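Local coordinates for protein putative 3-hydroxybutyryl-CoA dehydratase (PDB 3HIN) that probably acts as a lyase of the enoyl-CoA hydratase/isomerase (crotonase) family, perhaps removing water from 3-hydroxybutyryl-CoA, at residues A[116-121]-A[138-143]; A[111-116]-A[129-134]; A[53-58]-A[103-108]. All coordinates share one frame; numbering follows the deposited sequence.

Overall arrangement
Along the chain, interaction 3 (53-58 with 103-108) closes first, and interactions 2 and 1 follow with their segments alternating. Interaction 2 pairs strands 109-113 and 130-134 of the larger sheet. Interaction 1 pairs strands 116-118 and 138-140 of the small sheet, its centre about 12 Å away; the two share Ala116, and Tyr139 packs its hydroxyl end against Leu113 and Ala133. Interaction 3 lies where strands 61-66 and 109-113 begin, about 20 Å from interaction 2 and about 26 Å from interaction 1, centre to centre, with His129 linking it to interaction 2. The chain passes twice from the larger sheet into the small one, so consecutive turns of a crotonase-type fold build both.

Interaction 1. Residues A[116-121]-A[138-143]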
loop_
_atom_site.group_PDB
_atom_site.type_symbol
_atom_site.label_atom_id
_atom_site.label_comp_id
_atom_site.label_asym_id
_atom_site.label_seq_id
_atom_site.Cartn_x
_atom_site.Cartn_y
_atom_site.Cartn_z
ATOM N N ALA A 116 -22.351 -1.170 -22.787
ATOM C CA ALA A 116 -20.957 -0.979 -22.385
ATOM C C ALA A 116 -20.781 -0.650 -20.892
ATOM O O ALA A 116 -21.487 0.199 -20.329
ATOM C CB ALA A 116 -20.289 0.080 -23.329
ATOM N N VAL A 117 -19.907 -1.406 -20.214
ATOM C CA VAL A 117 -19.513 -1.119 -18.804
ATOM C C VAL A 117 -18.024 -1.281 -18.804
ATOM O O VAL A 117 -17.473 -2.333 -18.448
ATOM C CB VAL A 117 -20.142 -2.123 -17.811
ATOM C CG1 VAL A 117 -19.729 -1.768 -16.376
ATOM C CG2 VAL A 117 -21.798 -2.224 -18.004
ATOM N N ILE A 118 -17.346 -0.282 -19.316
ATOM C CA ILE A 118 -15.957 -0.499 -19.576
ATOM C C ILE A 118 -15.089 0.616 -19.001
ATOM O O ILE A 118 -15.520 1.772 -18.978
ATOM C CB ILE A 118 -15.664 -0.747 -21.104
ATOM C CG1 ILE A 118 -15.637 0.538 -21.892
ATOM C CG2 ILE A 118 -16.679 -1.709 -21.759
ATOM C CD1 ILE A 118 -15.820 0.247 -23.497
ATOM N N GLY A 119 -13.844 0.277 -18.596
ATOM C CA GLY A 119 -12.898 1.323 -18.144
ATOM C C GLY A 119 -13.467 1.986 -16.896
ATOM O O GLY A 119 -13.984 1.299 -15.999
ATOM N N GLY A 120 -13.450 3.331 -16.871
ATOM C CA GLY A 120 -14.074 4.116 -15.808
ATOM C C GLY A 120 -15.499 3.726 -15.472
ATOM O O GLY A 120 -15.931 3.814 -14.320
ATOM N N GLY A 121 -16.256 3.334 -16.494
ATOM C CA GLY A 121 -17.633 2.845 -16.312
ATOM C C GLY A 121 -17.620 1.605 -15.461
ATOM O O GLY A 121 -18.464 1.477 -14.584
ATOM N N TYR A 138 -21.601 -5.612 -21.004
ATOM C CA TYR A 138 -20.318 -6.276 -21.251
ATOM C C TYR A 138 -19.208 -5.464 -20.615
ATOM O O TYR A 138 -19.324 -4.241 -20.510
ATOM C CB TYR A 138 -20.061 -6.512 -22.750
ATOM C CG TYR A 138 -20.039 -5.256 -23.595
ATOM C CD1 TYR A 138 -18.853 -4.615 -23.860
ATOM C CD2 TYR A 138 -21.212 -4.711 -24.139
ATOM C CE1 TYR A 138 -18.804 -3.468 -24.633
ATOM C CE2 TYR A 138 -21.186 -3.554 -24.963
ATOM C CZ TYR A 138 -19.964 -2.949 -25.185
ATOM O OH TYR A 138 -19.852 -1.819 -25.944
ATOM N N TYR A 139 -18.155 -6.156 -20.191
ATOM C CA TYR A 139 -17.147 -5.618 -19.272
ATOM C C TYR A 139 -15.771 -5.689 -19.903
ATOM O O TYR A 139 -15.428 -6.700 -20.602
ATOM C CB TYR A 139 -17.068 -6.458 -18.022
ATOM C CG TYR A 139 -18.386 -6.635 -17.319
ATOM C CD1 TYR A 139 -18.932 -5.581 -16.559
ATOM C CD2 TYR A 139 -19.111 -7.822 -17.444
ATOM C CE1 TYR A 139 -20.138 -5.705 -15.937
ATOM C CE2 TYR A 139 -20.373 -7.981 -16.803
ATOM C CZ TYR A 139 -20.849 -6.916 -16.035
ATOM O OH TYR A 139 -22.048 -7.005 -15.392
ATOM N N ALA A 140 -15.003 -4.618 -19.714
ATOM C CA ALA A 140 -13.666 -4.572 -20.238
ATOM C C ALA A 140 -12.875 -3.458 -19.605
ATOM O O ALA A 140 -13.450 -2.440 -19.133
ATOM C CB ALA A 140 -13.671 -4.373 -21.759
ATOM N N LEU A 141 -11.556 -3.648 -19.629
ATOM C CA LEU A 141 -10.617 -2.608 -19.282
ATOM C C LEU A 141 -9.667 -2.374 -20.448
ATOM O O LEU A 141 -8.556 -2.897 -20.459
ATOM C CB LEU A 141 -9.830 -3.012 -18.054
ATOM C CG LEU A 141 -10.716 -3.142 -16.839
ATOM C CD1 LEU A 141 -9.899 -3.985 -15.846
ATOM C CD2 LEU A 141 -11.136 -1.819 -16.245
ATOM N N PRO A 142 -10.096 -1.581 -21.442
ATOM C CA PRO A 142 -9.319 -1.395 -22.692
ATOM C C PRO A 142 -8.111 -0.475 -22.538
ATOM O O PRO A 142 -7.365 -0.287 -23.477
ATOM C CB PRO A 142 -10.337 -0.710 -23.602
ATOM C CG PRO A 142 -10.993 0.230 -22.629
ATOM C CD PRO A 142 -11.340 -0.793 -21.503
ATOM N N GLU A 143 -7.923 0.074 -21.357
ATOM C CA GLU A 143 -6.904 1.115 -21.113
ATOM C C GLU A 143 -5.477 0.694 -21.403
ATOM O O GLU A 143 -4.668 1.515 -21.921
ATOM C CB GLU A 143 -6.952 1.659 -19.650
ATOM C CG GLU A 143 -7.641 0.774 -18.613
ATOM C CD GLU A 143 -9.116 1.133 -18.485
ATOM O OE1 GLU A 143 -9.886 0.734 -19.366
ATOM O OE2 GLU A 143 -9.491 1.880 -17.548
#
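Tyr138 lays one face of its ring against the backbone of Ala116, whose CA sits 3.8 Å from the ring centroid in a CH-pi contact, offset toward the rim. With CG between the backbone N and the carbonyl carbon (chi1 59°), the ring folds back over the neighbouring strand, and its CE1 comes 4.0 Å from Ile118 CG2. With an alanine here the ring is gone, which would probably open a gap beside Ala116 CB and Ile118 CG2. Strands 116-118 and 138-140 run parallel, tied by two hydrogen bonds: Val117 N to Tyr138 O at 2.9 Å is the more bent (141°), Gly119 N to Ala140 O at 2.8 Å the straighter (159°). Gly119 holds the N-cap position of helix 120-127, whose first residues are Gly120 and Gly121; in crotonases such a helix start supplies an oxyanion-hole N-H, probably here too. Glu143, at a position where crotonases carry a catalytic glutamate, is bent at chi2 and puts OE1 3.3 Å from Gly119 CA. On the other face of the sheet, the side chains of Val117 and Tyr139 run side by side, Val117 CB 3.9 Å from Tyr139 CD1, and the Tyr139 ring stacks with Phe187.

Interaction 2. Residues A[111-116]-A[129-134]; sequences AALKGA and HIRVAE
Strands 109-113 and 130-134, neighbours in the larger sheet, are joined by way of the short strand 116-118 and helix 120-127, a beta-beta-alpha unit of the crotonase fold, and meet here as Ala111 to Leu113 run parallel to Ile130 to Glu134. Four backbone hydrogen bonds zip them together in an alternating ladder: Ala111 gives its N to Ile130 O and its O to Val132 N, and Leu113 likewise serves Val132 O and Glu134 N. The bond from Leu113 N to Val132 O is short, 2.6 Å. On one face Leu113 lies alongside Arg131, its CD1 3.8 Å from Arg131 CB, so the arginine's aliphatic stem does the packing. A bend at chi3 (-65°) then swings the guanidinium away to the end of helix 120-127, where NH2 bonds to the carbonyls of Ala125 and Ala128. Val132, on the opposite face with Ala112, packs under helix 197-208. At the end of the pairing Glu134 OE1 rests 3.7 Å from Lys114 CB, but the charged ends stay apart. Lys114 NZ bonds to Gly66 O, and weakly to Gly68 O, while Glu134 OE2 takes Ala197 N. Backbone bonds and apolar stems therefore hold the contact; the charged ends find their partners outside it.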
loop_
_atom_site.group_PDB
_atom_site.type_symbol
_atom_site.label_atom_id
_atom_site.label_comp_id
_atom_site.label_asym_id
_atom_site.label_seq_id
_atom_site.Cartn_x
_atom_site.Cartn_y
_atom_site.Cartn_z
ATOM N N ALA A 111 -26.301 -0.358 -9.047
ATOM C CA ALA A 111 -26.026 0.051 -10.436
ATOM C C ALA A 111 -26.753 -0.892 -11.411
ATOM O O ALA A 111 -26.627 -2.119 -11.303
ATOM C CB ALA A 111 -24.511 0.019 -10.686
ATOM N N ALA A 112 -27.535 -0.326 -12.326
ATOM C CA ALA A 112 -28.242 -1.084 -13.315
ATOM C C ALA A 112 -27.362 -1.114 -14.534
ATOM O O ALA A 112 -27.080 -0.048 -15.103
ATOM C CB ALA A 112 -29.642 -0.411 -13.596
ATOM N N LEU A 113 -26.835 -2.289 -14.898
ATOM C CA LEU A 113 -25.853 -2.371 -15.992
ATOM C C LEU A 113 -26.443 -2.880 -17.324
ATOM O O LEU A 113 -27.218 -3.813 -17.355
ATOM C CB LEU A 113 -24.655 -3.207 -15.564
ATOM C CG LEU A 113 -24.081 -2.862 -14.180
ATOM C CD1 LEU A 113 -22.926 -3.821 -13.924
ATOM C CD2 LEU A 113 -23.593 -1.429 -14.112
ATOM N N LYS A 114 -26.126 -2.219 -18.425
ATOM C CA LYS A 114 -26.508 -2.723 -19.761
ATOM C C LYS A 114 -25.425 -2.260 -20.714
ATOM O O LYS A 114 -24.712 -1.347 -20.363
ATOM C CB LYS A 114 -27.855 -2.108 -20.207
ATOM C CG LYS A 114 -27.854 -0.566 -20.353
ATOM C CD LYS A 114 -29.300 -0.081 -20.523
ATOM C CE LYS A 114 -29.356 1.421 -20.319
ATOM N NZ LYS A 114 -30.760 2.020 -20.413
ATOM N N GLY A 115 -25.324 -2.871 -21.901
ATOM C CA GLY A 115 -24.426 -2.402 -22.958
ATOM C C GLY A 115 -23.037 -2.208 -22.368
ATOM O O GLY A 115 -22.613 -2.947 -21.523
ATOM N N ALA A 116 -22.351 -1.170 -22.787
ATOM C CA ALA A 116 -20.957 -0.979 -22.385
ATOM C C ALA A 116 -20.781 -0.650 -20.892
ATOM O O ALA A 116 -21.487 0.199 -20.329
ATOM C CB ALA A 116 -20.289 0.080 -23.329
ATOM N N HIS A 129 -22.689 -0.894 -4.423
ATOM C CA HIS A 129 -22.779 -2.041 -3.529
ATOM C C HIS A 129 -23.340 -3.265 -4.156
ATOM O O HIS A 129 -22.930 -4.356 -3.815
ATOM C CB HIS A 129 -23.620 -1.679 -2.297
ATOM C CG HIS A 129 -23.117 -0.464 -1.641
ATOM N ND1 HIS A 129 -23.838 0.703 -1.578
ATOM C CD2 HIS A 129 -21.893 -0.182 -1.138
ATOM C CE1 HIS A 129 -23.097 1.640 -1.010
ATOM N NE2 HIS A 129 -21.913 1.124 -0.735
ATOM N N ILE A 130 -24.336 -3.080 -5.020
ATOM C CA ILE A 130 -24.987 -4.177 -5.785
ATOM C C ILE A 130 -25.030 -3.767 -7.259
ATOM O O ILE A 130 -25.287 -2.620 -7.589
ATOM C CB ILE A 130 -26.390 -4.368 -5.285
ATOM C CG1 ILE A 130 -26.379 -4.791 -3.802
ATOM C CG2 ILE A 130 -27.276 -5.346 -6.173
ATOM C CD1 ILE A 130 -27.780 -4.733 -3.192
ATOM N N ARG A 131 -24.821 -4.716 -8.148
ATOM C CA ARG A 131 -24.905 -4.447 -9.574
ATOM C C ARG A 131 -25.934 -5.447 -10.063
ATOM O O ARG A 131 -25.948 -6.622 -9.590
ATOM C CB ARG A 131 -23.511 -4.668 -10.243
ATOM C CG ARG A 131 -22.451 -3.573 -10.023
ATOM C CD ARG A 131 -20.987 -4.107 -10.118
ATOM N NE ARG A 131 -20.780 -5.055 -9.013
ATOM C CZ ARG A 131 -20.656 -4.689 -7.729
ATOM N NH1 ARG A 131 -20.575 -5.637 -6.752
ATOM N NH2 ARG A 131 -20.599 -3.394 -7.383
ATOM N N VAL A 132 -26.799 -4.997 -10.991
ATOM C CA VAL A 132 -27.732 -5.843 -11.699
ATOM C C VAL A 132 -27.379 -5.663 -13.170
ATOM O O VAL A 132 -27.290 -4.503 -13.662
ATOM C CB VAL A 132 -29.202 -5.429 -11.487
ATOM C CG1 VAL A 132 -30.083 -6.481 -12.084
ATOM C CG2 VAL A 132 -29.524 -5.281 -10.036
ATOM N N ALA A 133 -27.129 -6.783 -13.839
ATOM C CA ALA A 133 -26.723 -6.776 -15.228
ATOM C C ALA A 133 -27.814 -7.386 -16.117
ATOM O O ALA A 133 -28.238 -8.532 -15.881
ATOM C CB ALA A 133 -25.384 -7.486 -15.422
ATOM N N GLU A 134 -28.296 -6.571 -17.085
ATOM C CA GLU A 134 -29.047 -7.032 -18.282
ATOM C C GLU A 134 -28.196 -7.887 -19.235
ATOM O O GLU A 134 -26.967 -7.761 -19.219
ATOM C CB GLU A 134 -29.450 -5.801 -19.121
ATOM C CG GLU A 134 -30.800 -5.397 -18.928
ATOM C CD GLU A 134 -31.149 -4.084 -19.596
ATOM O OE1 GLU A 134 -30.986 -3.880 -20.828
ATOM O OE2 GLU A 134 -31.674 -3.287 -18.823
#

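Interaction 3. Residues A[53-58]-A[103-108]; sequences TDIPDQ and QYCRVP
Cys105 is the first residue of 103-108 to touch the other loop: its SG lies 3.4 Å from Ile55 CD1, a close apolar contact in a buried spot just beyond the end of helix 85-103. The thiol gets there because SG is anti to the backbone N (chi1 -174°), and the same sulfur also takes a weak, long bond from Val107 N. Next comes Arg106, which stretches its chain from CG to NE across Ile55 and brings its NH2 to the backbone. NH2 donates to Ile55 O at 2.7 Å in a nearly straight bond (169°). The oxygen lies in the guanidinium plane, but the nitrogen sits well above the plane of the carbonyl, 57° out of it. Pro56 O also stands at the guanidinium edge, 2.6 Å from NH2, and Ile55 CG2 rests against this nitrogen at 3.4 Å. Asp57 OD1 is farther off, 4.6 Å from NH2, and its charge may add a weak, solvent-screened attraction. The other terminal nitrogen, NH1, bonds to Ile59 O, so the guanidinium spans the loop on its way into strand 61-66. Pro108 leads into strand 109-113, and its backbone bonds to Val62. Two helix-to-strand loops thus lie side by side as they enter neighbouring parallel strands, as is typical of the parallel part of a mixed alpha/beta sheet, as in the crotonase core.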
loop_
_atom_site.group_PDB
_atom_site.type_symbol
_atom_site.label_atom_id
_atom_site.label_comp_id
_atom_site.label_asym_id
_atom_site.label_seq_id
_atom_site.Cartn_x
_atom_site.Cartn_y
_atom_site.Cartn_z
ATOM N N THR A 53 -24.021 14.181 -2.287
ATOM C CA THR A 53 -23.647 14.945 -1.086
ATOM C C THR A 53 -24.935 15.382 -0.382
ATOM O O THR A 53 -25.839 15.887 -1.032
ATOM C CB THR A 53 -22.705 16.123 -1.477
ATOM O OG1 THR A 53 -21.557 15.543 -2.111
ATOM C CG2 THR A 53 -22.208 16.902 -0.229
ATOM N N ASP A 54 -25.030 15.151 0.935
ATOM C CA ASP A 54 -26.174 15.633 1.725
ATOM C C ASP A 54 -27.466 15.107 1.126
ATOM O O ASP A 54 -28.400 15.869 0.849
ATOM C CB ASP A 54 -26.237 17.181 1.772
ATOM C CG ASP A 54 -25.053 17.792 2.507
ATOM O OD1 ASP A 54 -24.463 17.129 3.396
ATOM O OD2 ASP A 54 -24.697 18.946 2.196
ATOM N N ILE A 55 -27.485 13.797 0.901
ATOM C CA ILE A 55 -28.617 13.115 0.285
ATOM C C ILE A 55 -29.766 13.252 1.276
ATOM O O ILE A 55 -29.636 12.808 2.422
ATOM C CB ILE A 55 -28.304 11.575 0.154
ATOM C CG1 ILE A 55 -27.125 11.327 -0.786
ATOM C CG2 ILE A 55 -29.569 10.773 -0.194
ATOM C CD1 ILE A 55 -26.761 9.839 -0.956
ATOM N N PRO A 56 -30.881 13.844 0.841
ATOM C CA PRO A 56 -31.952 14.108 1.818
ATOM C C PRO A 56 -32.427 12.852 2.602
ATOM O O PRO A 56 -32.275 11.682 2.133
ATOM C CB PRO A 56 -33.083 14.728 0.966
ATOM C CG PRO A 56 -32.573 14.838 -0.493
ATOM C CD PRO A 56 -31.253 14.106 -0.572
ATOM N N ASP A 57 -32.991 13.103 3.791
ATOM C CA ASP A 57 -33.416 12.019 4.704
ATOM C C ASP A 57 -34.434 11.026 4.154
ATOM O O ASP A 57 -34.414 9.860 4.498
ATOM C CB ASP A 57 -33.936 12.595 6.020
ATOM C CG ASP A 57 -32.815 12.945 6.973
ATOM O OD1 ASP A 57 -31.855 12.129 7.059
ATOM O OD2 ASP A 57 -32.892 14.028 7.624
ATOM N N GLN A 58 -35.344 11.504 3.315
ATOM C CA GLN A 58 -36.356 10.633 2.743
ATOM C C GLN A 58 -35.821 9.579 1.810
ATOM O O GLN A 58 -36.602 8.721 1.403
ATOM C CB GLN A 58 -37.426 11.417 1.964
ATOM C CG GLN A 58 -36.863 12.343 0.877
ATOM C CD GLN A 58 -36.681 13.803 1.414
ATOM O OE1 GLN A 58 -36.453 14.746 0.636
ATOM N NE2 GLN A 58 -36.800 13.980 2.752
ATOM N N GLN A 103 -19.233 4.350 -2.578
ATOM C CA GLN A 103 -18.822 3.304 -1.641
ATOM C C GLN A 103 -19.323 3.550 -0.220
ATOM O O GLN A 103 -19.864 2.641 0.418
ATOM C CB GLN A 103 -17.257 3.214 -1.549
ATOM C CG GLN A 103 -16.788 1.977 -0.654
ATOM C CD GLN A 103 -15.276 1.686 -0.798
ATOM O OE1 GLN A 103 -14.599 2.285 -1.628
ATOM N NE2 GLN A 103 -14.750 0.745 0.003
ATOM N N TYR A 104 -19.128 4.784 0.272
ATOM C CA TYR A 104 -19.384 5.101 1.653
ATOM C C TYR A 104 -20.691 5.863 1.754
ATOM O O TYR A 104 -20.931 6.563 2.736
ATOM C CB TYR A 104 -18.191 5.857 2.334
ATOM C CG TYR A 104 -16.950 5.019 2.324
ATOM C CD1 TYR A 104 -15.861 5.333 1.469
ATOM C CD2 TYR A 104 -16.893 3.827 3.076
ATOM C CE1 TYR A 104 -14.726 4.503 1.421
ATOM C CE2 TYR A 104 -15.771 2.994 3.044
ATOM C CZ TYR A 104 -14.663 3.376 2.229
ATOM O OH TYR A 104 -13.528 2.546 2.187
ATOM N N CYS A 105 -21.550 5.701 0.752
ATOM C CA CYS A 105 -22.874 6.343 0.812
ATOM C C CYS A 105 -23.648 5.853 2.056
ATOM O O CYS A 105 -23.556 4.684 2.449
ATOM C CB CYS A 105 -23.655 5.994 -0.472
ATOM S SG CYS A 105 -25.293 6.828 -0.702
ATOM N N ARG A 106 -24.464 6.698 2.639
ATOM C CA ARG A 106 -25.174 6.257 3.815
ATOM C C ARG A 106 -26.311 5.269 3.504
ATOM O O ARG A 106 -26.713 4.450 4.353
ATOM C CB ARG A 106 -25.650 7.408 4.667
ATOM C CG ARG A 106 -26.734 8.117 4.098
ATOM C CD ARG A 106 -27.599 8.881 5.184
ATOM N NE ARG A 106 -28.453 9.781 4.384
ATOM C CZ ARG A 106 -29.635 9.436 3.891
ATOM N NH1 ARG A 106 -30.161 8.273 4.212
ATOM N NH2 ARG A 106 -30.322 10.253 3.126
ATOM N N VAL A 107 -26.755 5.266 2.270
ATOM C CA VAL A 107 -27.696 4.231 1.835
ATOM C C VAL A 107 -27.125 3.344 0.745
ATOM O O VAL A 107 -26.125 3.704 0.089
ATOM C CB VAL A 107 -28.991 4.897 1.355
ATOM C CG1 VAL A 107 -29.606 5.647 2.538
ATOM C CG2 VAL A 107 -28.733 5.795 0.117
ATOM N N PRO A 108 -27.755 2.163 0.529
ATOM C CA PRO A 108 -27.092 1.343 -0.505
ATOM C C PRO A 108 -27.278 1.900 -1.917
ATOM O O PRO A 108 -28.340 2.431 -2.251
ATOM C CB PRO A 108 -27.784 0.003 -0.428
ATOM C CG PRO A 108 -28.794 0.082 0.716
ATOM C CD PRO A 108 -28.718 1.404 1.366
#